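Local coordinates for Glyoxalase/bleomycin resistance protein/dioxygenase (PDB 4MYM) that has no established substrate but probably acts as a metal-dependent enzyme or antibiotic-binding protein of the vicinal oxygen chelate superfamily, at residues V99-E104 and E147-F152; R121-Y126 and I139-P144; H39-S44 and L73-A78. All blocks are in the same frame, centred on the assembly; numbering follows the deposited sequence.

How the contacts relate
After an N-terminal helix, the chain forms two four-stranded sheets of the same strand order, as in the vicinal oxygen chelate fold. Contact 3 comes first: it closes a loop between the start of helix 41-51 and the last strand of the first sheet, and is complete before the other two begin. In the second sheet, contact 1 closes the larger loop by pairing the first strand, 99-104, with the last, 147-154. Contact 2 is nested inside that loop and ties the segment leaving helix 108-120 to strand 136-142, the neighbour of 147-154. Contacts 1 and 2 therefore adjoin, whereas contact 3 is centred about 17 to 18 Å from either centre and touches each only at its margin.

Contact 1 (V99-E104 and E147-F152); sequences VMVAVE and EFWEYF
Val99-Glu104 and Glu147-Phe152 run side by side as parallel strands, their axes 4.6 Å apart at closest approach and 24° from strictly parallel. Five backbone hydrogen bonds alternate in direction between them, from Phe148 N to Val99 O at one end to Phe152 N to Val103 O at the other. On one face of the sheet, CG of Met100, a selenomethionine, lies over the Phe148 ring, 3.7 Å from its centroid. The ring gets there because Phe148 CG sits between its backbone N and carbonyl carbon (chi1 66°), which swings it across the neighbouring strand. The selenium follows at an oblique Met-aromatic distance, SE to the ring centroid 4.2 Å, and the bent end of the chain brings Met100 CE to 3.4 Å from Glu150 OE1. Phe152 repeats the swing further along, and its ring lies against Glu104 CA and CB. On the other face, Val101 and Trp149 point the same way: Val101 CG1 sits over the six-membered ring at 3.7 Å from its centroid, while Val103 CG2 meets the indole edge in plane. The indole is further held where Trp149 NE1 donates to Glu147 OE2 over 3.0 Å, and OE2 accepts through its anti lone pair; Tyr48 shares that oxygen. Helix 108-120 covers Tyr151 on this side. Glu150 OE1, on the opposite face, is hydrogen-bonded to a bound buffer molecule, probably from the crystallisation liquor, consistent with a pocket on the side of the sheet where relatives bind metal and substrate. Strand 99-104 is the outermost strand of its sheet within this chain, and there an antiparallel strand of the second subunit continues the sheet across the dimer interface.

Contact 2 (R121-Y126 and I139-P144); sequences RGIEFY and IYFPGP
Phe125 and Phe141 meet as an offset edge-to-face pair, the edge of Phe141 turned to the face of Phe125 with ring planes 71° apart and centroids separated by 5.4 Å. Two different rotations bring them together. Phe125 CG lies beside its own backbone N (chi1 -71°), whereas Phe141 CG is tucked between backbone N and carbonyl carbon (chi1 61°), and the two side chains then lie alongside each other. Ile123 fills the angle between them: its CG2 branch stands over the face of Phe141, 3.8 Å from the ring centroid, and also over a face of Phe125. At the far rim, Phe125 CE2 reaches Ile139 CD1 at 3.6 Å, which closes a small apolar cluster. Tyr126 works along the other flank of the strand. Its backbone N donates to Tyr140 O across 2.9 Å, and the phenol then runs past Pro142, with Tyr126 CE2 3.5 Å from Pro142 CD and Tyr126 OH 3.3 Å from Pro142 CB. A single water joins the backbones once more, accepting from Glu124 N and donating to Pro142 O. One direct hydrogen bond thus joins the two backbones, and the rings carry most of the contact. Gly122 ends helix 108-120 in a Schellman motif, and the chain beyond it crosses strand 136-142 at a steep angle instead of joining the sheet. Leu118 and Tyr115 of that helix pack on Phe125, Phe47 of helix 41-51 meets Ile123, and Pro88 of the second subunit touches Tyr126.

Contact 3 (H39-S44 and L73-A78); sequences HDLEAS and LALWDA
His39 and Asp77 mark the closest backbone approach, their CA atoms 5.6 Å apart, where the turn into helix 41-51 passes the end of strand 72-77. Both segments lead into helices here, with Asp40 and Asp77 as the N-cap residues. Asp40 OD1 accepts from Ala43 N within its own segment, the amide arriving from above the carboxylate plane. Asp77 divides its oxygens: OD2 caps Leu80 N of helix 78-85, while OD1 takes a hydrogen bond from a water at 2.7 Å. That water accepts in turn from Leu41 N at 2.9 Å, so a carboxylate capping one helix also reaches, through solvent, the first turn of the other. Apolar contacts flank the bridge. Leu41 CD1 lies against Leu75 CB at 3.8 Å, crossing it at a slant, and Leu75 CD1 extends to Ser44 CB at the same separation. Leu75 CG stands beside its backbone N (chi1 -46°), a rotation that carries CD1 to Ser44. At the other end the imidazole of His39 reaches out, and His39 CE1 lies 3.6 Å from Ala78 CB. The hydroxyl of Ser44 bonds to Thr38, while its CB meets Leu75. With two helix N termini at hand, the Asp77 carboxylate is probably stabilised as an anion. The chemistry thus implies a junction held by one water with a hydrogen bond to each side, and by a few apolar touches, joining the start of helix 41-51 to the end of strand 72-77 with no direct hydrogen bond between the segments.

Contact 1 (V99-E104 and E147-F152)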
loop_
_atom_site.group_PDB
_atom_site.type_symbol
_atom_site.label_atom_id
_atom_site.label_comp_id
_atom_site.label_asym_id
_atom_site.label_seq_id
_atom_site.Cartn_x
_atom_site.Cartn_y
_atom_site.Cartn_z
ATOM N N VAL A 99 2.972 -7.084 -4.333
ATOM C CA VAL A 99 2.217 -5.837 -4.266
ATOM C C VAL A 99 3.059 -4.733 -4.904
ATOM O O VAL A 99 4.294 -4.839 -4.916
ATOM C CB VAL A 99 1.883 -5.470 -2.801
ATOM C CG1 VAL A 99 3.155 -5.286 -1.966
ATOM C CG2 VAL A 99 0.980 -4.238 -2.750
HETATM N N MSE A 100 2.408 -3.702 -5.433
HETATM C CA MSE A 100 3.121 -2.596 -6.079
HETATM C C MSE A 100 2.844 -1.293 -5.378
HETATM O O MSE A 100 1.693 -0.949 -5.126
HETATM C CB MSE A 100 2.741 -2.484 -7.557
HETATM C CG MSE A 100 3.647 -1.480 -8.284
HETATM SE SE MSE A 100 3.110 -1.399 -10.179
HETATM C CE MSE A 100 1.698 -0.027 -10.065
ATOM N N VAL A 101 3.914 -0.569 -5.064
ATOM C CA VAL A 101 3.826 0.761 -4.469
ATOM C C VAL A 101 4.177 1.760 -5.571
ATOM O O VAL A 101 5.284 1.692 -6.108
ATOM C CB VAL A 101 4.785 0.854 -3.265
ATOM C CG1 VAL A 101 4.707 2.216 -2.610
ATOM C CG2 VAL A 101 4.437 -0.236 -2.251
ATOM N N ALA A 102 3.260 2.679 -5.913
ATOM C CA ALA A 102 3.480 3.598 -7.035
ATOM C C ALA A 102 3.592 5.063 -6.602
ATOM O O ALA A 102 2.868 5.539 -5.711
ATOM C CB ALA A 102 2.400 3.437 -8.087
ATOM N N VAL A 103 4.518 5.750 -7.264
ATOM C CA VAL A 103 4.881 7.115 -6.984
ATOM C C VAL A 103 4.738 7.898 -8.284
ATOM O O VAL A 103 5.498 7.684 -9.214
ATOM C CB VAL A 103 6.340 7.173 -6.491
ATOM C CG1 VAL A 103 6.798 8.604 -6.284
ATOM C CG2 VAL A 103 6.522 6.339 -5.230
ATOM N N GLU A 104 3.754 8.791 -8.368
ATOM C CA GLU A 104 3.554 9.525 -9.589
ATOM C C GLU A 104 4.495 10.726 -9.566
ATOM O O GLU A 104 4.499 11.471 -8.603
ATOM C CB GLU A 104 2.124 10.026 -9.736
ATOM C CG GLU A 104 1.943 10.787 -11.047
ATOM C CD GLU A 104 0.518 11.204 -11.343
ATOM O OE1 GLU A 104 -0.420 10.791 -10.615
ATOM O OE2 GLU A 104 0.348 11.963 -12.322
ATOM N N GLU A 147 7.580 -6.453 -2.184
ATOM C CA GLU A 147 6.935 -5.463 -3.017
ATOM C C GLU A 147 7.873 -5.054 -4.148
ATOM O O GLU A 147 9.100 -5.246 -4.067
ATOM C CB GLU A 147 6.544 -4.224 -2.199
ATOM C CG GLU A 147 7.618 -3.154 -2.047
ATOM C CD GLU A 147 8.715 -3.491 -1.049
ATOM O OE1 GLU A 147 8.846 -4.658 -0.611
ATOM O OE2 GLU A 147 9.461 -2.556 -0.689
ATOM N N PHE A 148 7.281 -4.470 -5.179
ATOM C CA PHE A 148 8.040 -3.620 -6.089
ATOM C C PHE A 148 7.460 -2.223 -6.125
ATOM O O PHE A 148 6.288 -2.008 -5.793
ATOM C CB PHE A 148 8.167 -4.210 -7.501
ATOM C CG PHE A 148 6.887 -4.328 -8.284
ATOM C CD1 PHE A 148 5.892 -5.242 -7.930
ATOM C CD2 PHE A 148 6.714 -3.596 -9.451
ATOM C CE1 PHE A 148 4.743 -5.376 -8.700
ATOM C CE2 PHE A 148 5.567 -3.717 -10.210
ATOM C CZ PHE A 148 4.587 -4.618 -9.849
ATOM N N TRP A 149 8.312 -1.297 -6.538
ATOM C CA TRP A 149 7.997 0.124 -6.664
ATOM C C TRP A 149 7.960 0.537 -8.123
ATOM O O TRP A 149 8.748 0.044 -8.949
ATOM C CB TRP A 149 9.059 0.949 -5.947
ATOM C CG TRP A 149 9.048 0.802 -4.442
ATOM C CD1 TRP A 149 9.422 -0.294 -3.714
ATOM C CD2 TRP A 149 8.668 1.800 -3.488
ATOM N NE1 TRP A 149 9.285 -0.044 -2.366
ATOM C CE2 TRP A 149 8.820 1.233 -2.200
ATOM C CE3 TRP A 149 8.207 3.118 -3.598
ATOM C CZ2 TRP A 149 8.526 1.947 -1.024
ATOM C CZ3 TRP A 149 7.911 3.816 -2.447
ATOM C CH2 TRP A 149 8.071 3.229 -1.172
ATOM N N GLU A 150 7.023 1.422 -8.434
ATOM C CA GLU A 150 6.898 2.027 -9.732
ATOM C C GLU A 150 6.970 3.541 -9.536
ATOM O O GLU A 150 6.294 4.086 -8.669
ATOM C CB GLU A 150 5.571 1.667 -10.366
ATOM C CG GLU A 150 5.326 2.338 -11.721
ATOM C CD GLU A 150 3.892 2.281 -12.166
ATOM O OE1 GLU A 150 3.009 2.755 -11.414
ATOM O OE2 GLU A 150 3.628 1.801 -13.281
ATOM N N TYR A 151 7.836 4.201 -10.296
ATOM C CA TYR A 151 7.772 5.649 -10.459
ATOM C C TYR A 151 7.258 5.823 -11.872
ATOM O O TYR A 151 7.745 5.165 -12.801
ATOM C CB TYR A 151 9.144 6.315 -10.307
ATOM C CG TYR A 151 9.715 6.443 -8.916
ATOM C CD1 TYR A 151 9.467 5.497 -7.920
ATOM C CD2 TYR A 151 10.570 7.497 -8.600
ATOM C CE1 TYR A 151 10.012 5.620 -6.658
ATOM C CE2 TYR A 151 11.126 7.615 -7.342
ATOM C CZ TYR A 151 10.838 6.676 -6.371
ATOM O OH TYR A 151 11.409 6.790 -5.123
ATOM N N PHE A 152 6.238 6.656 -12.052
ATOM C CA PHE A 152 5.625 6.833 -13.353
ATOM C C PHE A 152 5.269 8.300 -13.560
ATOM O O PHE A 152 5.064 9.037 -12.590
ATOM C CB PHE A 152 4.392 5.946 -13.559
ATOM C CG PHE A 152 3.169 6.371 -12.774
ATOM C CD1 PHE A 152 3.034 6.043 -11.426
ATOM C CD2 PHE A 152 2.141 7.064 -13.389
ATOM C CE1 PHE A 152 1.913 6.435 -10.703
ATOM C CE2 PHE A 152 1.024 7.461 -12.662
ATOM C CZ PHE A 152 0.905 7.134 -11.330
#

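Contact 2 (R121-Y126 and I139-P144)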
loop_
_atom_site.group_PDB
_atom_site.type_symbol
_atom_site.label_atom_id
_atom_site.label_comp_id
_atom_site.label_asym_id
_atom_site.label_seq_id
_atom_site.Cartn_x
_atom_site.Cartn_y
_atom_site.Cartn_z
ATOM N N ARG A 121 22.378 5.116 -5.749
ATOM C CA ARG A 121 22.283 4.690 -4.353
ATOM C C ARG A 121 22.166 3.181 -4.192
ATOM O O ARG A 121 22.005 2.700 -3.077
ATOM C CB ARG A 121 21.099 5.366 -3.653
ATOM C CG ARG A 121 21.210 6.877 -3.572
ATOM C CD ARG A 121 20.159 7.476 -2.641
ATOM N NE ARG A 121 19.778 8.822 -3.084
ATOM C CZ ARG A 121 18.579 9.187 -3.547
ATOM N NH1 ARG A 121 17.562 8.322 -3.615
ATOM N NH2 ARG A 121 18.381 10.450 -3.926
ATOM N N GLY A 122 22.228 2.430 -5.286
ATOM C CA GLY A 122 22.180 0.975 -5.206
ATOM C C GLY A 122 20.819 0.350 -5.453
ATOM O O GLY A 122 20.659 -0.849 -5.238
ATOM N N ILE A 123 19.838 1.140 -5.903
ATOM C CA ILE A 123 18.554 0.588 -6.322
ATOM C C ILE A 123 18.771 -0.145 -7.640
ATOM O O ILE A 123 19.448 0.365 -8.535
ATOM C CB ILE A 123 17.476 1.676 -6.498
ATOM C CG1 ILE A 123 17.122 2.315 -5.151
ATOM C CG2 ILE A 123 16.217 1.116 -7.144
ATOM C CD1 ILE A 123 16.446 1.389 -4.152
ATOM N N GLU A 124 18.206 -1.345 -7.737
ATOM C CA GLU A 124 18.335 -2.193 -8.924
ATOM C C GLU A 124 17.021 -2.216 -9.651
ATOM O O GLU A 124 16.008 -2.622 -9.091
ATOM C CB GLU A 124 18.715 -3.618 -8.519
ATOM C CG GLU A 124 20.014 -3.688 -7.747
ATOM C CD GLU A 124 20.449 -5.110 -7.434
ATOM O OE1 GLU A 124 19.768 -6.059 -7.873
ATOM O OE2 GLU A 124 21.497 -5.276 -6.772
ATOM N N PHE A 125 17.030 -1.797 -10.907
ATOM C CA PHE A 125 15.811 -1.670 -11.664
ATOM C C PHE A 125 15.609 -2.854 -12.587
ATOM O O PHE A 125 16.580 -3.433 -13.086
ATOM C CB PHE A 125 15.861 -0.388 -12.483
ATOM C CG PHE A 125 15.733 0.846 -11.658
ATOM C CD1 PHE A 125 16.851 1.465 -11.121
ATOM C CD2 PHE A 125 14.475 1.383 -11.403
ATOM C CE1 PHE A 125 16.718 2.600 -10.337
ATOM C CE2 PHE A 125 14.343 2.525 -10.637
ATOM C CZ PHE A 125 15.459 3.133 -10.106
ATOM N N TYR A 126 14.353 -3.202 -12.839
ATOM C CA TYR A 126 14.063 -4.272 -13.792
ATOM C C TYR A 126 14.411 -3.912 -15.235
ATOM O O TYR A 126 14.686 -4.796 -16.038
ATOM C CB TYR A 126 12.607 -4.673 -13.709
ATOM C CG TYR A 126 12.267 -5.352 -12.406
ATOM C CD1 TYR A 126 12.588 -6.696 -12.199
ATOM C CD2 TYR A 126 11.639 -4.662 -11.382
ATOM C CE1 TYR A 126 12.279 -7.335 -11.013
ATOM C CE2 TYR A 126 11.313 -5.294 -10.190
ATOM C CZ TYR A 126 11.628 -6.639 -10.019
ATOM O OH TYR A 126 11.322 -7.289 -8.847
ATOM N N ILE A 139 9.559 3.396 -14.350
ATOM C CA ILE A 139 10.657 2.570 -13.886
ATOM C C ILE A 139 10.154 1.699 -12.731
ATOM O O ILE A 139 9.265 2.103 -11.967
ATOM C CB ILE A 139 11.884 3.398 -13.461
ATOM C CG1 ILE A 139 11.503 4.477 -12.436
ATOM C CG2 ILE A 139 12.522 4.022 -14.709
ATOM C CD1 ILE A 139 12.649 5.381 -12.032
ATOM N N TYR A 140 10.706 0.494 -12.640
ATOM C CA TYR A 140 10.289 -0.495 -11.632
ATOM C C TYR A 140 11.510 -1.051 -10.886
ATOM O O TYR A 140 12.551 -1.287 -11.503
ATOM C CB TYR A 140 9.524 -1.621 -12.320
ATOM C CG TYR A 140 8.283 -1.163 -13.035
ATOM C CD1 TYR A 140 7.091 -0.994 -12.349
ATOM C CD2 TYR A 140 8.296 -0.896 -14.400
ATOM C CE1 TYR A 140 5.947 -0.572 -12.999
ATOM C CE2 TYR A 140 7.161 -0.479 -15.059
ATOM C CZ TYR A 140 5.996 -0.304 -14.353
ATOM O OH TYR A 140 4.882 0.129 -15.000
ATOM N N PHE A 141 11.400 -1.223 -9.564
ATOM C CA PHE A 141 12.433 -1.831 -8.748
ATOM C C PHE A 141 11.844 -2.626 -7.581
ATOM O O PHE A 141 10.819 -2.221 -7.018
ATOM C CB PHE A 141 13.479 -0.812 -8.240
ATOM C CG PHE A 141 12.930 0.292 -7.361
ATOM C CD1 PHE A 141 13.006 0.200 -5.974
ATOM C CD2 PHE A 141 12.413 1.449 -7.918
ATOM C CE1 PHE A 141 12.549 1.226 -5.165
ATOM C CE2 PHE A 141 11.956 2.485 -7.113
ATOM C CZ PHE A 141 12.025 2.373 -5.739
ATOM N N PRO A 142 12.473 -3.768 -7.236
ATOM C CA PRO A 142 12.068 -4.537 -6.065
ATOM C C PRO A 142 12.504 -3.888 -4.753
ATOM O O PRO A 142 13.556 -3.245 -4.684
ATOM C CB PRO A 142 12.814 -5.862 -6.245
ATOM C CG PRO A 142 14.077 -5.473 -6.934
ATOM C CD PRO A 142 13.718 -4.314 -7.830
ATOM N N GLY A 143 11.680 -4.035 -3.723
ATOM C CA GLY A 143 12.096 -3.723 -2.359
ATOM C C GLY A 143 12.276 -5.030 -1.592
ATOM O O GLY A 143 12.024 -6.104 -2.134
ATOM N N PRO A 144 12.717 -4.942 -0.333
ATOM C CA PRO A 144 13.046 -6.122 0.472
ATOM C C PRO A 144 11.845 -6.853 1.123
ATOM O O PRO A 144 12.049 -7.864 1.802
ATOM C CB PRO A 144 13.980 -5.560 1.549
ATOM C CG PRO A 144 13.619 -4.109 1.673
ATOM C CD PRO A 144 13.106 -3.677 0.326
HETATM O O HOH W 1 16.158 -2.415 -5.719
#

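Contact 3 (H39-S44 and L73-A78)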
loop_
_atom_site.group_PDB
_atom_site.type_symbol
_atom_site.label_atom_id
_atom_site.label_comp_id
_atom_site.label_asym_id
_atom_site.label_seq_id
_atom_site.Cartn_x
_atom_site.Cartn_y
_atom_site.Cartn_z
ATOM N N HIS A 39 10.707 -9.968 6.814
ATOM C CA HIS A 39 11.343 -11.110 7.479
ATOM C C HIS A 39 12.708 -10.740 8.058
ATOM O O HIS A 39 13.411 -11.585 8.612
ATOM C CB HIS A 39 11.480 -12.273 6.498
ATOM C CG HIS A 39 10.186 -12.655 5.866
ATOM N ND1 HIS A 39 9.217 -13.371 6.534
ATOM C CD2 HIS A 39 9.674 -12.378 4.646
ATOM C CE1 HIS A 39 8.175 -13.540 5.742
ATOM N NE2 HIS A 39 8.421 -12.934 4.596
ATOM N N ASP A 40 13.072 -9.469 7.935
ATOM C CA ASP A 40 14.327 -8.959 8.465
ATOM C C ASP A 40 14.137 -7.469 8.596
ATOM O O ASP A 40 14.453 -6.701 7.681
ATOM C CB ASP A 40 15.497 -9.305 7.538
ATOM C CG ASP A 40 16.860 -8.875 8.104
ATOM O OD1 ASP A 40 16.943 -7.999 9.008
ATOM O OD2 ASP A 40 17.863 -9.417 7.610
ATOM N N LEU A 41 13.584 -7.071 9.738
ATOM C CA LEU A 41 13.185 -5.687 9.957
ATOM C C LEU A 41 14.365 -4.728 9.772
ATOM O O LEU A 41 14.240 -3.724 9.081
ATOM C CB LEU A 41 12.564 -5.522 11.348
ATOM C CG LEU A 41 12.214 -4.095 11.771
ATOM C CD1 LEU A 41 11.087 -3.542 10.907
ATOM C CD2 LEU A 41 11.834 -4.057 13.245
ATOM N N GLU A 42 15.513 -5.030 10.377
ATOM C CA GLU A 42 16.631 -4.080 10.340
ATOM C C GLU A 42 17.180 -3.855 8.936
ATOM O O GLU A 42 17.536 -2.736 8.594
ATOM C CB GLU A 42 17.744 -4.468 11.330
ATOM C CG GLU A 42 17.311 -4.395 12.792
ATOM C CD GLU A 42 16.515 -3.142 13.125
ATOM O OE1 GLU A 42 16.952 -2.036 12.743
ATOM O OE2 GLU A 42 15.443 -3.261 13.759
ATOM N N ALA A 43 17.215 -4.899 8.116
ATOM C CA ALA A 43 17.640 -4.758 6.722
ATOM C C ALA A 43 16.616 -3.939 5.920
ATOM O O ALA A 43 16.989 -3.108 5.087
ATOM C CB ALA A 43 17.858 -6.126 6.087
ATOM N N SER A 44 15.330 -4.170 6.180
ATOM C CA SER A 44 14.275 -3.366 5.575
ATOM C C SER A 44 14.388 -1.908 5.995
ATOM O O SER A 44 14.377 -1.037 5.153
ATOM C CB SER A 44 12.885 -3.921 5.926
ATOM O OG SER A 44 12.627 -5.114 5.209
ATOM N N LEU A 73 4.295 4.792 5.697
ATOM C CA LEU A 73 4.912 3.516 5.342
ATOM C C LEU A 73 5.390 2.848 6.610
ATOM O O LEU A 73 6.066 3.476 7.437
ATOM C CB LEU A 73 6.076 3.725 4.380
ATOM C CG LEU A 73 6.833 2.480 3.910
ATOM C CD1 LEU A 73 5.958 1.544 3.090
ATOM C CD2 LEU A 73 8.024 2.942 3.088
ATOM N N ALA A 74 5.045 1.570 6.755
ATOM C CA ALA A 74 5.364 0.796 7.945
ATOM C C ALA A 74 5.911 -0.592 7.589
ATOM O O ALA A 74 5.732 -1.086 6.469
ATOM C CB ALA A 74 4.125 0.669 8.826
ATOM N N LEU A 75 6.611 -1.193 8.546
ATOM C CA LEU A 75 7.158 -2.534 8.392
ATOM C C LEU A 75 6.845 -3.342 9.635
ATOM O O LEU A 75 7.055 -2.874 10.744
ATOM C CB LEU A 75 8.674 -2.474 8.217
ATOM C CG LEU A 75 9.231 -1.430 7.240
ATOM C CD1 LEU A 75 10.733 -1.251 7.466
ATOM C CD2 LEU A 75 8.934 -1.831 5.808
ATOM N N TRP A 76 6.419 -4.578 9.447
ATOM C CA TRP A 76 6.022 -5.422 10.566
ATOM C C TRP A 76 6.479 -6.852 10.288
ATOM O O TRP A 76 6.153 -7.427 9.248
ATOM C CB TRP A 76 4.503 -5.363 10.732
ATOM C CG TRP A 76 3.969 -5.784 12.080
ATOM C CD1 TRP A 76 4.668 -6.262 13.156
ATOM C CD2 TRP A 76 2.601 -5.769 12.470
ATOM N NE1 TRP A 76 3.801 -6.542 14.202
ATOM C CE2 TRP A 76 2.529 -6.251 13.797
ATOM C CE3 TRP A 76 1.425 -5.385 11.828
ATOM C CZ2 TRP A 76 1.324 -6.353 14.487
ATOM C CZ3 TRP A 76 0.224 -5.496 12.520
ATOM C CH2 TRP A 76 0.192 -5.975 13.837
ATOM N N ASP A 77 7.248 -7.407 11.217
ATOM C CA ASP A 77 7.776 -8.754 11.081
ATOM C C ASP A 77 6.661 -9.783 10.975
ATOM O O ASP A 77 5.720 -9.757 11.781
ATOM C CB ASP A 77 8.638 -9.101 12.295
ATOM C CG ASP A 77 9.218 -10.494 12.194
ATOM O OD1 ASP A 77 10.193 -10.666 11.432
ATOM O OD2 ASP A 77 8.672 -11.408 12.843
ATOM N N ALA A 78 6.786 -10.694 10.002
ATOM C CA ALA A 78 5.772 -11.717 9.729
ATOM C C ALA A 78 5.494 -12.637 10.927
ATOM O O ALA A 78 4.341 -12.977 11.198
ATOM C CB ALA A 78 6.181 -12.563 8.521
HETATM O O HOH W 2 12.424 -9.113 11.411
#